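Local coordinates for endoglucanase E-5 (Thermobifida fusca, PDB 2CKS), which cleaves internal beta-1,4-glucosidic linkages in cellulose, lichenin and cereal beta-D-glucans through this family 5 glycoside hydrolase catalytic domain, at residues Q37-C42 and N266-F271. Sequence-based numbering, arbitrary orientation. Where two conformers were deposited one is given.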
ATOM      1  N   GLN A  37       7.862  -4.312  12.517  1.00  8.28           N
ATOM      2  CA  GLN A  37       8.907  -4.318  13.547  1.00  8.13           C
ATOM      3  C   GLN A  37       8.504  -3.571  14.822  1.00  8.14           C
ATOM      4  O   GLN A  37       9.138  -3.735  15.869  1.00  7.92           O
ATOM      5  CB  GLN A  37      10.212  -3.734  12.985  1.00  8.45           C
ATOM      6  CG  GLN A  37      10.333  -2.216  13.005  1.00  8.54           C
ATOM      7  CD  GLN A  37       9.763  -1.528  11.771  1.00 10.08           C
ATOM      8  OE1 GLN A  37       8.896  -2.072  11.080  1.00 11.27           O
ATOM      9  NE2 GLN A  37      10.251  -0.317  11.495  1.00  9.82           N
ATOM     10  N   TRP A  38       7.478  -2.730  14.719  1.00  7.31           N
ATOM     11  CA  TRP A  38       6.987  -1.952  15.853  1.00  7.60           C
ATOM     12  C   TRP A  38       5.581  -2.349  16.298  1.00  7.17           C
ATOM     13  O   TRP A  38       5.261  -2.261  17.485  1.00  7.63           O
ATOM     14  CB  TRP A  38       6.964  -0.469  15.507  1.00  7.78           C
ATOM     15  CG  TRP A  38       8.284   0.146  15.224  1.00  8.50           C
ATOM     16  CD1 TRP A  38       9.449  -0.043  15.904  1.00  9.94           C
ATOM     17  CD2 TRP A  38       8.568   1.093  14.199  1.00 10.13           C
ATOM     18  NE1 TRP A  38      10.449   0.721  15.352  1.00 10.61           N
ATOM     19  CE2 TRP A  38       9.926   1.438  14.307  1.00 10.71           C
ATOM     20  CE3 TRP A  38       7.802   1.697  13.193  1.00 11.39           C
ATOM     21  CZ2 TRP A  38      10.539   2.344  13.447  1.00 12.04           C
ATOM     22  CZ3 TRP A  38       8.415   2.594  12.334  1.00 12.94           C
ATOM     23  CH2 TRP A  38       9.769   2.908  12.470  1.00 12.43           C
ATOM     24  N   PHE A  39       4.731  -2.768  15.358  1.00  7.33           N
ATOM     25  CA  PHE A  39       3.305  -2.959  15.640  1.00  7.19           C
ATOM     26  C   PHE A  39       2.817  -4.328  15.209  1.00  7.66           C
ATOM     27  O   PHE A  39       1.681  -4.494  14.777  1.00  8.28           O
ATOM     28  CB  PHE A  39       2.472  -1.838  15.009  1.00  7.25           C
ATOM     29  CG  PHE A  39       2.802  -0.492  15.559  1.00  7.52           C
ATOM     30  CD1 PHE A  39       2.271  -0.070  16.768  1.00  7.32           C
ATOM     31  CD2 PHE A  39       3.698   0.337  14.896  1.00  7.76           C
ATOM     32  CE1 PHE A  39       2.624   1.166  17.293  1.00  7.64           C
ATOM     33  CE2 PHE A  39       4.042   1.566  15.422  1.00  7.89           C
ATOM     34  CZ  PHE A  39       3.501   1.973  16.617  1.00  7.10           C
ATOM     35  N   ASP A  40       3.693  -5.310  15.340  1.00  7.76           N
ATOM     36  CA  ASP A  40       3.349  -6.684  15.059  1.00  8.40           C
ATOM     37  C   ASP A  40       2.247  -7.163  15.987  1.00  8.37           C
ATOM     38  O   ASP A  40       1.406  -7.962  15.585  1.00  9.10           O
ATOM     39  CB  ASP A  40       4.568  -7.563  15.265  1.00  8.56           C
ATOM     40  CG  ASP A  40       4.432  -8.884  14.605  1.00 10.70           C
ATOM     41  OD1 ASP A  40       4.819  -9.895  15.236  1.00 12.94           O
ATOM     42  OD2 ASP A  40       3.947  -9.001  13.461  1.00  9.93           O
ATOM     43  N   HIS A  41       2.264  -6.675  17.230  1.00  8.88           N
ATOM     44  CA  HIS A  41       1.263  -7.055  18.237  1.00  9.37           C
ATOM     45  C   HIS A  41      -0.170  -6.571  17.921  1.00  9.33           C
ATOM     46  O   HIS A  41      -1.134  -7.026  18.553  1.00  9.96           O
ATOM     47  CB  HIS A  41       1.724  -6.633  19.660  1.00  9.84           C
ATOM     48  CG  HIS A  41       1.906  -5.156  19.838  1.00 10.79           C
ATOM     49  ND1 HIS A  41       2.854  -4.428  19.148  1.00 12.01           N
ATOM     50  CD2 HIS A  41       1.264  -4.271  20.639  1.00 12.28           C
ATOM     51  CE1 HIS A  41       2.768  -3.154  19.496  1.00 11.78           C
ATOM     52  NE2 HIS A  41       1.814  -3.034  20.401  1.00 11.79           N
ATOM     53  N   CYS A  42      -0.306  -5.660  16.953  0.50  9.06           N
ATOM     54  CA  CYS A  42      -1.612  -5.201  16.479  0.50  8.89           C
ATOM     55  C   CYS A  42      -2.207  -6.084  15.394  0.50  8.75           C
ATOM     56  O   CYS A  42      -3.316  -5.828  14.935  0.50  9.24           O
ATOM     57  CB  CYS A  42      -1.510  -3.779  15.928  0.50  9.04           C
ATOM     58  SG  CYS A  42      -1.389  -2.534  17.216  0.50  9.05           S
ATOM     59  N   ASN A 266      -2.927   4.212   9.288  1.00  4.96           N
ATOM     60  CA  ASN A 266      -2.503   2.814   9.360  1.00  5.10           C
ATOM     61  C   ASN A 266      -3.340   2.056  10.412  1.00  5.16           C
ATOM     62  O   ASN A 266      -4.012   2.682  11.241  1.00  5.33           O
ATOM     63  CB  ASN A 266      -1.018   2.738   9.717  1.00  4.89           C
ATOM     64  CG  ASN A 266      -0.708   3.369  11.063  1.00  5.91           C
ATOM     65  OD1 ASN A 266      -0.932   2.757  12.109  1.00  6.32           O
ATOM     66  ND2 ASN A 266      -0.220   4.612  11.046  1.00  8.30           N
ATOM     67  N   TYR A 267      -3.268   0.723  10.366  1.00  5.12           N
ATOM     68  CA  TYR A 267      -4.005  -0.190  11.242  1.00  5.25           C
ATOM     69  C   TYR A 267      -3.131  -0.581  12.441  1.00  5.77           C
ATOM     70  O   TYR A 267      -2.530  -1.671  12.481  1.00  5.98           O
ATOM     71  CB  TYR A 267      -4.405  -1.438  10.441  1.00  5.05           C
ATOM     72  CG  TYR A 267      -5.579  -2.207  10.995  1.00  4.85           C
ATOM     73  CD1 TYR A 267      -6.866  -1.660  10.990  1.00  4.44           C
ATOM     74  CD2 TYR A 267      -5.412  -3.487  11.510  1.00  5.01           C
ATOM     75  CE1 TYR A 267      -7.951  -2.374  11.477  1.00  5.79           C
ATOM     76  CE2 TYR A 267      -6.500  -4.205  12.011  1.00  5.26           C
ATOM     77  CZ  TYR A 267      -7.761  -3.642  11.992  1.00  5.63           C
ATOM     78  OH  TYR A 267      -8.826  -4.353  12.501  1.00  6.36           O
ATOM     79  N   SER A 268      -3.004   0.345  13.380  1.00  5.58           N
ATOM     80  CA  SER A 268      -2.213   0.150  14.600  1.00  5.65           C
ATOM     81  C   SER A 268      -2.762   1.050  15.692  1.00  5.89           C
ATOM     82  O   SER A 268      -3.638   1.875  15.444  1.00  4.98           O
ATOM     83  CB  SER A 268      -0.738   0.481  14.369  1.00  5.49           C
ATOM     84  OG  SER A 268      -0.482   1.865  14.527  1.00  6.09           O
ATOM     85  N   ASP A 269      -2.203   0.906  16.888  1.00  6.25           N
ATOM     86  CA  ASP A 269      -2.528   1.776  18.012  1.00  7.03           C
ATOM     87  C   ASP A 269      -1.357   2.688  18.386  1.00  7.48           C
ATOM     88  O   ASP A 269      -1.178   3.045  19.548  1.00  7.57           O
ATOM     89  CB  ASP A 269      -3.047   0.957  19.201  1.00  7.15           C
ATOM     90  CG  ASP A 269      -1.975   0.133  19.874  1.00  8.90           C
ATOM     91  OD1 ASP A 269      -0.893  -0.087  19.281  1.00 10.93           O
ATOM     92  OD2 ASP A 269      -2.149  -0.340  21.020  1.00 12.98           O
ATOM     93  N   ASP A 270      -0.589   3.089  17.383  1.00  7.66           N
ATOM     94  CA  ASP A 270       0.424   4.125  17.552  1.00  8.32           C
ATOM     95  C   ASP A 270      -0.227   5.395  18.105  1.00  8.45           C
ATOM     96  O   ASP A 270      -1.423   5.627  17.905  1.00  8.66           O
ATOM     97  CB  ASP A 270       1.093   4.420  16.214  1.00  8.63           C
ATOM     98  CG  ASP A 270       2.225   5.392  16.341  1.00 10.39           C
ATOM     99  OD1 ASP A 270       2.261   6.346  15.531  1.00 13.20           O
ATOM    100  OD2 ASP A 270       3.110   5.287  17.219  1.00 12.57           O
ATOM    101  N   PHE A 271       0.553   6.226  18.789  1.00  9.06           N
ATOM    102  CA  PHE A 271       0.004   7.441  19.402  1.00  9.86           C
ATOM    103  C   PHE A 271      -0.499   8.488  18.404  1.00  9.81           C
ATOM    104  O   PHE A 271      -1.346   9.318  18.742  1.00 10.19           O
ATOM    105  CB  PHE A 271       1.028   8.073  20.359  1.00 10.30           C
ATOM    106  CG  PHE A 271       2.147   8.810  19.670  1.00 13.32           C
ATOM    107  CD1 PHE A 271       3.339   8.167  19.363  1.00 15.03           C
ATOM    108  CD2 PHE A 271       2.014  10.164  19.351  1.00 15.36           C
ATOM    109  CE1 PHE A 271       4.378   8.851  18.735  1.00 16.22           C
ATOM    110  CE2 PHE A 271       3.045  10.854  18.722  1.00 16.66           C
ATOM    111  CZ  PHE A 271       4.227  10.203  18.411  1.00 17.20           C
TER
HETATM  112  O   HOH W   1       1.282  -0.286  20.664  1.00 16.22           O
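F39 lays its phenyl ring over the CB of S268 and reaches the backbone and CB of D270 with its outer end. The CB of S268 makes an off-centre CH-pi contact, 4.3 Å from the centroid of the F39 ring and 30° off the normal. At the far end, F39 CZ lies 3.5 Å from D270 CB, and the carboxylate of D270, salt-bridged to R272, is turned 70° from the ring plane. The first torsion of F39 (chi1 -62°) sets CG anti to its carbonyl carbon, which carries the ring across to segment 266-271. In this (beta/alpha)8 barrel the loop following strand 262-265, the last of the eight, thus packs against the short helix and 3-10 turn between strand 29-32, the first, and helix 45-54. Serine suits the site under the ring because it is small and its hydroxyl is used locally: S268 OG donates to N266 OD1 at 2.6 Å and accepts from the backbone N of D270, closing an ST turn. A flat aromatic suits F39, since it can both stack with H34 and cover S268; with an alanine here, a gap is likely to open above S268 and beside D270, and the H34 ring would lose its stacking partner. In one of the two conformers of C42, SG, which forms the disulfide with C282, lies near D269 OD1. An acid suits D269 because its two oxygens serve different donors: OD2 accepts from the backbone N of C282, OD1 from a water hydrogen-bonded to H41 NE2 (2.8 Å from the water O) in the imidazole plane.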